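Local coordinates for protein cytochrome p450EpoK (Sorangium cellulosum, PDB 1PKF) that belongs to the cytochrome P450 family, binding iron protoporphyrin IX and holding epothilone D in a pocket beside it, at residues F15-F20 with F42-G47; V69-W74 with G94-P99; L301-V306 with M325-I330. One frame throughout, in Å; residues are numbered along the deposited sequence.

Contact 1 of 3, residues F15-F20 with F42-G47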
# COMPACT_ATOMS: atom_id res chain seq x y z
N PHE A 15 -4.01 -23.23 14.39
CA PHE A 15 -2.70 -23.35 15.06
C PHE A 15 -1.89 -22.04 15.39
O PHE A 15 -2.33 -21.17 16.17
CB PHE A 15 -1.78 -24.30 14.22
CG PHE A 15 -2.13 -25.79 14.28
CD1 PHE A 15 -1.89 -26.60 13.17
CD2 PHE A 15 -2.63 -26.39 15.44
CE1 PHE A 15 -2.17 -27.98 13.19
CE2 PHE A 15 -2.91 -27.77 15.48
CZ PHE A 15 -2.68 -28.56 14.35
N ASP A 16 -0.70 -21.92 14.78
CA ASP A 16 0.36 -20.96 15.19
C ASP A 16 0.46 -19.74 14.24
O ASP A 16 0.99 -19.87 13.11
CB ASP A 16 1.71 -21.73 15.22
CG ASP A 16 2.95 -20.82 15.38
OD1 ASP A 16 3.33 -20.48 16.53
OD2 ASP A 16 3.66 -20.44 14.41
N PHE A 17 -0.05 -18.58 14.67
CA PHE A 17 0.08 -17.33 13.87
C PHE A 17 0.95 -16.28 14.58
O PHE A 17 0.54 -15.65 15.56
CB PHE A 17 -1.28 -16.72 13.55
CG PHE A 17 -1.24 -15.53 12.60
CD1 PHE A 17 -0.55 -15.58 11.42
CD2 PHE A 17 -1.97 -14.39 12.88
CE1 PHE A 17 -0.53 -14.49 10.57
CE2 PHE A 17 -1.96 -13.31 12.03
CZ PHE A 17 -1.23 -13.37 10.88
N LYS A 18 2.14 -16.12 14.04
CA LYS A 18 3.15 -15.23 14.56
C LYS A 18 3.76 -14.39 13.42
O LYS A 18 4.89 -14.66 12.96
CB LYS A 18 4.24 -16.08 15.23
CG LYS A 18 3.77 -16.78 16.50
CD LYS A 18 4.93 -17.50 17.11
CE LYS A 18 4.48 -18.46 18.23
NZ LYS A 18 5.26 -19.71 18.13
N PRO A 19 3.03 -13.39 12.97
CA PRO A 19 3.45 -12.56 11.83
C PRO A 19 4.59 -11.59 12.11
O PRO A 19 4.99 -10.89 11.18
CB PRO A 19 2.19 -11.79 11.50
CG PRO A 19 1.49 -11.69 12.76
CD PRO A 19 1.72 -12.98 13.50
N PHE A 20 5.06 -11.52 13.35
CA PHE A 20 6.23 -10.71 13.71
C PHE A 20 7.43 -11.55 14.08
O PHE A 20 8.47 -11.00 14.40
CB PHE A 20 5.88 -9.72 14.84
CG PHE A 20 4.87 -8.73 14.43
CD1 PHE A 20 3.55 -8.89 14.76
CD2 PHE A 20 5.22 -7.69 13.58
CE1 PHE A 20 2.59 -7.98 14.32
CE2 PHE A 20 4.27 -6.79 13.13
CZ PHE A 20 2.96 -6.94 13.51
N PHE A 42 -9.76 -18.03 12.55
CA PHE A 42 -9.17 -18.25 13.87
C PHE A 42 -9.04 -16.91 14.58
O PHE A 42 -9.20 -15.83 13.96
CB PHE A 42 -7.82 -18.98 13.79
CG PHE A 42 -6.71 -18.17 13.23
CD1 PHE A 42 -5.90 -17.39 14.06
CD2 PHE A 42 -6.43 -18.20 11.88
CE1 PHE A 42 -4.88 -16.63 13.55
CE2 PHE A 42 -5.38 -17.43 11.35
CZ PHE A 42 -4.61 -16.65 12.19
N TYR A 43 -8.83 -16.98 15.89
CA TYR A 43 -8.74 -15.77 16.69
C TYR A 43 -7.27 -15.54 16.97
O TYR A 43 -6.57 -16.42 17.47
CB TYR A 43 -9.55 -15.83 18.00
CG TYR A 43 -9.72 -14.47 18.63
CD1 TYR A 43 -10.75 -13.64 18.24
CD2 TYR A 43 -8.82 -13.99 19.60
CE1 TYR A 43 -10.91 -12.39 18.79
CE2 TYR A 43 -8.98 -12.72 20.16
CZ TYR A 43 -10.04 -11.93 19.75
OH TYR A 43 -10.26 -10.64 20.25
N TRP A 44 -6.80 -14.37 16.58
CA TRP A 44 -5.41 -13.99 16.79
C TRP A 44 -5.35 -13.22 18.11
O TRP A 44 -5.75 -12.06 18.16
CB TRP A 44 -4.96 -13.07 15.67
CG TRP A 44 -3.54 -12.65 15.75
CD1 TRP A 44 -2.54 -13.23 16.46
CD2 TRP A 44 -2.97 -11.51 15.11
NE1 TRP A 44 -1.37 -12.52 16.30
CE2 TRP A 44 -1.61 -11.46 15.47
CE3 TRP A 44 -3.49 -10.50 14.29
CZ2 TRP A 44 -0.76 -10.47 15.01
CZ3 TRP A 44 -2.64 -9.53 13.83
CH2 TRP A 44 -1.29 -9.51 14.20
N ASP A 45 -4.88 -13.88 19.16
CA ASP A 45 -4.90 -13.32 20.51
C ASP A 45 -4.16 -11.98 20.58
O ASP A 45 -4.74 -11.00 21.00
CB ASP A 45 -4.34 -14.33 21.52
CG ASP A 45 -5.35 -15.43 21.87
OD1 ASP A 45 -4.95 -16.62 21.97
OD2 ASP A 45 -6.57 -15.20 22.08
N GLU A 46 -2.92 -11.92 20.12
CA GLU A 46 -2.20 -10.64 20.16
C GLU A 46 -2.84 -9.54 19.29
O GLU A 46 -2.77 -8.36 19.65
CB GLU A 46 -0.71 -10.78 19.84
CG GLU A 46 0.07 -9.54 20.25
CD GLU A 46 1.51 -9.59 19.88
OE1 GLU A 46 1.94 -10.63 19.38
OE2 GLU A 46 2.23 -8.58 20.12
N GLY A 47 -3.52 -9.91 18.21
CA GLY A 47 -4.12 -8.94 17.32
C GLY A 47 -5.51 -8.57 17.75
O GLY A 47 -6.12 -7.66 17.22
O HOH W 1 0.40 -14.74 18.24

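Contact 2 of 3, residues V69-W74 with G94-P99. With EPD (epothilone D), chain C.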
# COMPACT_ATOMS: atom_id res chain seq x y z
N VAL A 69 -15.70 -0.51 7.78
CA VAL A 69 -14.32 -0.03 7.67
C VAL A 69 -14.00 0.93 8.80
O VAL A 69 -12.90 0.93 9.34
CB VAL A 69 -14.12 0.68 6.33
CG1 VAL A 69 -12.73 1.27 6.23
CG2 VAL A 69 -14.35 -0.31 5.19
N SER A 70 -14.98 1.76 9.18
CA SER A 70 -14.74 2.81 10.14
C SER A 70 -14.25 2.21 11.45
O SER A 70 -14.89 1.32 12.01
CB SER A 70 -15.98 3.66 10.38
OG SER A 70 -15.80 4.45 11.55
N ARG A 71 -13.11 2.71 11.92
CA ARG A 71 -12.55 2.22 13.16
C ARG A 71 -13.44 2.63 14.32
O ARG A 71 -13.29 2.12 15.42
CB ARG A 71 -11.12 2.74 13.36
CG ARG A 71 -10.10 1.95 12.59
CD ARG A 71 -10.08 2.27 11.11
NE ARG A 71 -8.92 1.69 10.42
CZ ARG A 71 -8.96 0.88 9.36
NH1 ARG A 71 -10.10 0.50 8.83
NH2 ARG A 71 -7.84 0.45 8.82
N GLU A 72 -14.39 3.52 14.06
CA GLU A 72 -15.32 3.96 15.09
C GLU A 72 -16.33 2.84 15.42
O GLU A 72 -16.91 2.85 16.48
CB GLU A 72 -16.01 5.28 14.69
CG GLU A 72 -15.20 6.53 15.08
CD GLU A 72 -15.53 7.79 14.27
OE1 GLU A 72 -15.33 7.81 13.03
OE2 GLU A 72 -15.96 8.80 14.89
N GLU A 73 -16.48 1.85 14.52
CA GLU A 73 -17.30 0.66 14.81
C GLU A 73 -16.62 -0.34 15.75
O GLU A 73 -17.27 -1.27 16.24
CB GLU A 73 -17.68 -0.08 13.53
CG GLU A 73 -18.48 0.72 12.51
CD GLU A 73 -19.74 1.37 13.08
OE1 GLU A 73 -19.68 2.60 13.34
OE2 GLU A 73 -20.77 0.66 13.25
N TRP A 74 -15.32 -0.17 16.00
CA TRP A 74 -14.52 -1.13 16.80
C TRP A 74 -14.87 -1.06 18.30
O TRP A 74 -15.14 0.00 18.83
CB TRP A 74 -13.02 -0.85 16.60
CG TRP A 74 -12.06 -1.89 17.06
CD1 TRP A 74 -12.30 -3.22 17.23
CD2 TRP A 74 -10.68 -1.70 17.39
NE1 TRP A 74 -11.16 -3.86 17.65
CE2 TRP A 74 -10.15 -2.95 17.75
CE3 TRP A 74 -9.82 -0.58 17.42
CZ2 TRP A 74 -8.82 -3.13 18.14
CZ3 TRP A 74 -8.51 -0.76 17.80
CH2 TRP A 74 -8.02 -2.02 18.15
N GLY A 94 -11.20 10.91 7.24
CA GLY A 94 -10.43 10.28 6.17
C GLY A 94 -11.25 9.15 5.57
O GLY A 94 -12.34 8.91 6.04
N LEU A 95 -10.74 8.47 4.55
CA LEU A 95 -11.55 7.53 3.81
C LEU A 95 -11.96 6.31 4.64
O LEU A 95 -13.02 5.71 4.38
CB LEU A 95 -10.86 7.12 2.51
CG LEU A 95 -10.85 8.29 1.50
CD1 LEU A 95 -9.87 8.08 0.38
CD2 LEU A 95 -12.23 8.53 0.92
N PHE A 96 -11.19 5.97 5.66
CA PHE A 96 -11.56 4.82 6.49
C PHE A 96 -12.66 5.18 7.51
O PHE A 96 -13.51 4.34 7.82
CB PHE A 96 -10.33 4.17 7.14
CG PHE A 96 -9.47 3.37 6.17
CD1 PHE A 96 -8.17 3.02 6.51
CD2 PHE A 96 -9.95 3.02 4.92
CE1 PHE A 96 -7.37 2.28 5.64
CE2 PHE A 96 -9.16 2.28 4.03
CZ PHE A 96 -7.87 1.91 4.38
N GLY A 97 -12.70 6.42 7.96
CA GLY A 97 -13.58 6.78 9.05
C GLY A 97 -14.94 7.29 8.64
O GLY A 97 -15.90 7.15 9.39
N LEU A 98 -15.03 7.92 7.47
CA LEU A 98 -16.29 8.44 6.97
C LEU A 98 -17.40 7.40 6.86
O LEU A 98 -17.12 6.26 6.48
CB LEU A 98 -16.06 9.01 5.59
CG LEU A 98 -15.26 10.30 5.57
CD1 LEU A 98 -14.98 10.67 4.15
CD2 LEU A 98 -16.02 11.40 6.29
N PRO A 99 -18.64 7.77 7.16
CA PRO A 99 -19.76 6.85 6.94
C PRO A 99 -19.95 6.65 5.44
O PRO A 99 -19.57 7.52 4.69
CB PRO A 99 -20.96 7.59 7.54
CG PRO A 99 -20.43 8.66 8.30
CD PRO A 99 -19.10 9.05 7.70
C51 EPD C . -1.87 -1.10 1.20
C5 EPD C . -2.76 -0.29 2.11
C4 EPD C . -2.49 1.00 2.16
C3 EPD C . -3.39 1.99 2.83
C2 EPD C . -2.63 2.82 3.91
C20 EPD C . -3.54 3.91 4.63
C21 EPD C . -3.03 4.47 5.95
C22 EPD C . -4.72 4.19 4.03
C23 EPD C . -5.67 5.11 4.53
C24 EPD C . -6.76 5.60 4.03
S1 EPD C . -7.59 6.67 5.12
C25 EPD C . -6.33 6.33 6.25
C27 EPD C . -6.42 7.01 7.59
N26 EPD C . -5.44 5.53 5.88
C6 EPD C . -4.17 -0.81 2.50
C7 EPD C . -4.16 -2.19 3.14
C8 EPD C . -3.63 -2.05 4.58
C9 EPD C . -4.45 -2.02 5.84
C91 EPD C . -5.30 -0.87 6.22
C10 EPD C . -3.22 -1.91 6.88
O10 EPD C . -2.42 -3.14 6.68
C11 EPD C . -3.60 -1.55 8.37
C28 EPD C . -4.42 -2.61 9.09
C12 EPD C . -2.35 -1.27 9.21
O12 EPD C . -1.72 -2.28 9.54
C13 EPD C . -2.02 0.21 9.51
C30 EPD C . -3.10 0.94 10.26
C29 EPD C . -0.64 0.38 10.15
C14 EPD C . -1.99 1.03 8.12
O14 EPD C . -1.92 2.45 8.29
C15 EPD C . -0.81 0.77 7.23
C16 EPD C . -0.98 1.53 5.86
O16 EPD C . -0.02 1.68 5.14
O1 EPD C . -2.30 2.03 5.46

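Contact 3 of 3, residues L301-V306 with M325-I330. With EPD (epothilone D), chain C.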
# COMPACT_ATOMS: atom_id res chain seq x y z
N LEU A 301 1.74 -7.29 1.95
CA LEU A 301 1.12 -7.13 3.25
C LEU A 301 1.57 -8.26 4.20
O LEU A 301 1.76 -9.39 3.76
CB LEU A 301 -0.37 -7.09 3.14
CG LEU A 301 -0.91 -5.85 2.44
CD1 LEU A 301 -2.38 -5.99 2.14
CD2 LEU A 301 -0.65 -4.59 3.30
N ARG A 302 1.84 -7.88 5.46
CA ARG A 302 2.21 -8.81 6.53
C ARG A 302 1.02 -9.68 6.95
O ARG A 302 1.14 -10.90 7.11
CB ARG A 302 2.70 -8.00 7.76
CG ARG A 302 3.34 -8.83 8.87
CD ARG A 302 4.05 -8.00 9.97
NE ARG A 302 5.21 -7.31 9.44
CZ ARG A 302 6.42 -7.84 9.39
NH1 ARG A 302 6.64 -9.05 9.87
NH2 ARG A 302 7.42 -7.15 8.88
N ILE A 303 -0.11 -9.04 7.16
CA ILE A 303 -1.33 -9.69 7.57
C ILE A 303 -2.45 -9.41 6.55
O ILE A 303 -2.96 -10.33 5.90
CB ILE A 303 -1.75 -9.24 8.99
CG1 ILE A 303 -0.55 -9.36 9.97
CG2 ILE A 303 -2.89 -10.08 9.45
CD1 ILE A 303 -0.32 -8.17 10.86
N GLY A 304 -2.86 -8.16 6.42
CA GLY A 304 -3.86 -7.83 5.42
C GLY A 304 -4.53 -6.54 5.77
O GLY A 304 -3.86 -5.57 6.08
N THR A 305 -5.85 -6.50 5.69
CA THR A 305 -6.57 -5.30 6.03
C THR A 305 -7.65 -5.70 7.00
O THR A 305 -7.80 -6.89 7.29
CB THR A 305 -7.08 -4.59 4.76
OG1 THR A 305 -7.71 -3.35 5.12
CG2 THR A 305 -8.17 -5.44 4.07
N VAL A 306 -8.36 -4.73 7.54
CA VAL A 306 -9.29 -4.98 8.63
C VAL A 306 -10.71 -4.54 8.32
O VAL A 306 -10.95 -3.61 7.54
CB VAL A 306 -8.86 -4.27 9.95
CG1 VAL A 306 -7.59 -4.88 10.43
CG2 VAL A 306 -8.64 -2.77 9.76
N MET A 325 -12.96 -7.06 15.53
CA MET A 325 -12.16 -6.73 14.37
C MET A 325 -11.96 -8.02 13.60
O MET A 325 -11.91 -9.08 14.21
CB MET A 325 -10.80 -6.15 14.82
CG MET A 325 -9.87 -5.75 13.65
SD MET A 325 -8.63 -4.52 14.10
CE MET A 325 -7.61 -5.46 15.10
N VAL A 326 -11.85 -7.91 12.28
CA VAL A 326 -11.54 -9.03 11.45
C VAL A 326 -10.42 -8.66 10.49
O VAL A 326 -10.49 -7.65 9.82
CB VAL A 326 -12.79 -9.50 10.64
CG1 VAL A 326 -12.48 -10.74 9.92
CG2 VAL A 326 -13.95 -9.75 11.58
N PHE A 327 -9.39 -9.48 10.43
CA PHE A 327 -8.32 -9.31 9.48
C PHE A 327 -8.56 -10.23 8.30
O PHE A 327 -8.86 -11.41 8.48
CB PHE A 327 -6.98 -9.73 10.08
CG PHE A 327 -6.17 -8.60 10.61
CD1 PHE A 327 -6.14 -8.33 11.96
CD2 PHE A 327 -5.41 -7.82 9.74
CE1 PHE A 327 -5.35 -7.26 12.46
CE2 PHE A 327 -4.61 -6.76 10.25
CZ PHE A 327 -4.60 -6.49 11.60
N LEU A 328 -8.36 -9.69 7.10
CA LEU A 328 -8.36 -10.48 5.88
C LEU A 328 -6.94 -10.78 5.52
O LEU A 328 -6.20 -9.88 5.18
CB LEU A 328 -9.03 -9.68 4.75
CG LEU A 328 -10.25 -8.85 5.12
CD1 LEU A 328 -10.91 -8.32 3.85
CD2 LEU A 328 -11.24 -9.63 5.90
N LEU A 329 -6.56 -12.05 5.61
CA LEU A 329 -5.21 -12.51 5.39
C LEU A 329 -4.84 -12.57 3.90
O LEU A 329 -4.72 -13.65 3.28
CB LEU A 329 -5.00 -13.86 6.07
CG LEU A 329 -3.57 -14.29 6.32
CD1 LEU A 329 -2.82 -13.21 7.11
CD2 LEU A 329 -3.49 -15.67 7.03
N ILE A 330 -4.58 -11.39 3.33
CA ILE A 330 -4.42 -11.29 1.90
C ILE A 330 -3.37 -12.17 1.30
O ILE A 330 -3.62 -12.79 0.30
CB ILE A 330 -4.25 -9.83 1.45
CG1 ILE A 330 -5.64 -9.20 1.46
CG2 ILE A 330 -3.75 -9.76 0.01
CD1 ILE A 330 -5.81 -8.19 2.45
C51 EPD C . -1.87 -1.10 1.20
C5 EPD C . -2.76 -0.29 2.11
C4 EPD C . -2.49 1.00 2.16
C3 EPD C . -3.39 1.99 2.83
C2 EPD C . -2.63 2.82 3.91
C20 EPD C . -3.54 3.91 4.63
C21 EPD C . -3.03 4.47 5.95
C22 EPD C . -4.72 4.19 4.03
C23 EPD C . -5.67 5.11 4.53
C24 EPD C . -6.76 5.60 4.03
S1 EPD C . -7.59 6.67 5.12
C25 EPD C . -6.33 6.33 6.25
C27 EPD C . -6.42 7.01 7.59
N26 EPD C . -5.44 5.53 5.88
C6 EPD C . -4.17 -0.81 2.50
C7 EPD C . -4.16 -2.19 3.14
C8 EPD C . -3.63 -2.05 4.58
C9 EPD C . -4.45 -2.02 5.84
C91 EPD C . -5.30 -0.87 6.22
C10 EPD C . -3.22 -1.91 6.88
O10 EPD C . -2.42 -3.14 6.68
C11 EPD C . -3.60 -1.55 8.37
C28 EPD C . -4.42 -2.61 9.09
C12 EPD C . -2.35 -1.27 9.21
O12 EPD C . -1.72 -2.28 9.54
C13 EPD C . -2.02 0.21 9.51
C30 EPD C . -3.10 0.94 10.26
C29 EPD C . -0.64 0.38 10.15
C14 EPD C . -1.99 1.03 8.12
O14 EPD C . -1.92 2.45 8.29
C15 EPD C . -0.81 0.77 7.23
C16 EPD C . -0.98 1.53 5.86
O16 EPD C . -0.02 1.68 5.14
O1 EPD C . -2.30 2.03 5.46

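Contact 1 of 3, residues F15-F20 with F42-G47
F17, F42 and W44 form an aromatic cluster where the irregular N-terminal segment 15-20 lies over strand 41-44, an outermost strand of the mixed sheet of this P450 fold. The bump is the ring of F17; F42 and W44 shape the hollow. Two ring pairs describe the fit. The edge of F17 meets the face of the W44 five-membered ring, with centroids 4.8 Å apart and planes at 66°. F42 turns its own edge toward a face of F17 in an offset edge-to-face pair, centroids 5.4 Å apart and planes at 74°. A single atom, F17 CD2, serves both sides: it lies in the plane of the F42 ring, 3.5 Å from F42 CZ, and also sits over the indole. F17 CG is anti to the backbone N (chi1 -173°), which drops the ring into this hollow. The other face of F17, away from F42, is covered within its own segment by P19 CD.

P19 is the second bump. It comes obliquely to the six-membered part of the indole, P19 CG 3.4 Å from W44 CZ2, while F20 comes less closely to the indole edge, F20 CE1 lying 4.2 Å from W44 CH2. The indole is thus packed against on both faces and at an edge, for the face turned from F17 carries the backbone G47 N, 3.5 Å above the W44 plane. L35 of helix 29-38 touches both F17 and F42, and V51 of the adjoining strand touches F42 and W44, so the cluster joins helix, sheet and N-terminal segment. No direct hydrogen bond links the segments; one water donates to F17 O at 2.8 Å and, in the indole plane, accepts a weak bond from W44 NE1.

Contact 2 of 3, residues V69-W74 with G94-P99
F96 meets two residues of 69-74 on one side of its ring plane and epothilone D on the other. Both protein neighbours approach obliquely: V69 CG1 lies 3.5 Å from F96 CD2, and R71 NH2 is at the same distance from F96 CD1. The guanidinium and the ring are tilted 23° from parallel and offset, F96 CD1 sitting under the rim of one guanidinium face. On the other side of the ring plane, EPD C24 stands over the F96 face, 3.7 Å above it and close to its centre. Backbones approach closely as well, S70 CA being 3.0 Å from F96 O in a CA-H...O contact. F96 also touches the haem group.

The next shell fixes these groups. R71 bends at chi2 (76°) and turns its NH1 back to V69 O, a 2.9 Å bond lying in the guanidinium plane, which sets the rotation of that plane. S70 OG accepts from E72 N at 3.0 Å, an ST turn at the start of the 3-10 segment 71-73, and gives a weak bond to G97 O. E72 in turn forms a salt bridge with K92.

Both segments belong to the B-C region of the P450 fold, which borders the ligand pocket. R71 NH2 approaches EPD C91, a carbon, at 3.9 Å, so the chemistry implies that the arginine and F96 meet this ligand by packing rather than by charge pairing.

Contact 3 of 3, residues L301-V306 with M325-I330
Two antiparallel neighbours of the mixed sheet, strands 304-306 and 325-329, run with their axes 4.6 Å apart and their N-to-C directions at 156°. The firm bond between them is L328 N to T305 O, 2.9 Å and almost straight at 168°. Its return partner, T305 N to L328 O, is weak, and so is I330 N to I303 O; L329, between L328 and I330, is the centre of an inverse gamma turn just before helix 330-333.

V306 and F327 face each other as a non-hydrogen-bonded pair with side chains on the same side of the sheet. V306 CG1 stands 3.5 Å from the centroid of the F327 ring and nearly on its normal, a CH-pi contact. I303 CG2 approaches the same ring obliquely, 3.4 Å from F327 CD2, while the sulfur of M325 lies 3.8 Å from V306 CG1. In the P450 fold this is the large beta sheet, entered here from the loop that follows helix 287-297; the turn into the strand passes the ligand pocket.

G304 makes that passage with backbone angles where residues bearing a side chain are seldom found. Its CA makes a 3.1 Å CA-H...O contact with L328 O, and a CB placed there would run into that oxygen. The G304 carbonyl faces the ligand: EPD O10 donates to G304 O at 2.9 Å. On the sheet face opposite V306 and F327, T305 and L328 lie side by side, T305 CG2 being 4.0 Å from L328 CD1. T305 OG1, anti to the backbone N, instead hydrogen-bonds to a haem oxygen and touches EPD C9.

Overall arrangement
Contacts 1 and 3 reach the same sheet: contact 1 packs on an outermost strand, contact 3 pairs two inner strands. Their centres are about 11 Å apart and they meet directly, P19 O lying 2.8 Å from R302 NH1 in a probable hydrogen bond. Contact 2 is only partly buried, whereas every touching residue of the other two is buried. Contacts 2 and 3 both touch epothilone D and haem, and they abut where R71 NH2 lies 3.5 Å from V306 CG2. Chemistry follows place: ring packing beneath the N-terminal segment in contact 1, a mixed guanidinium and aromatic wall in contact 2, backbone pairing with a ligand-binding carbonyl in contact 3.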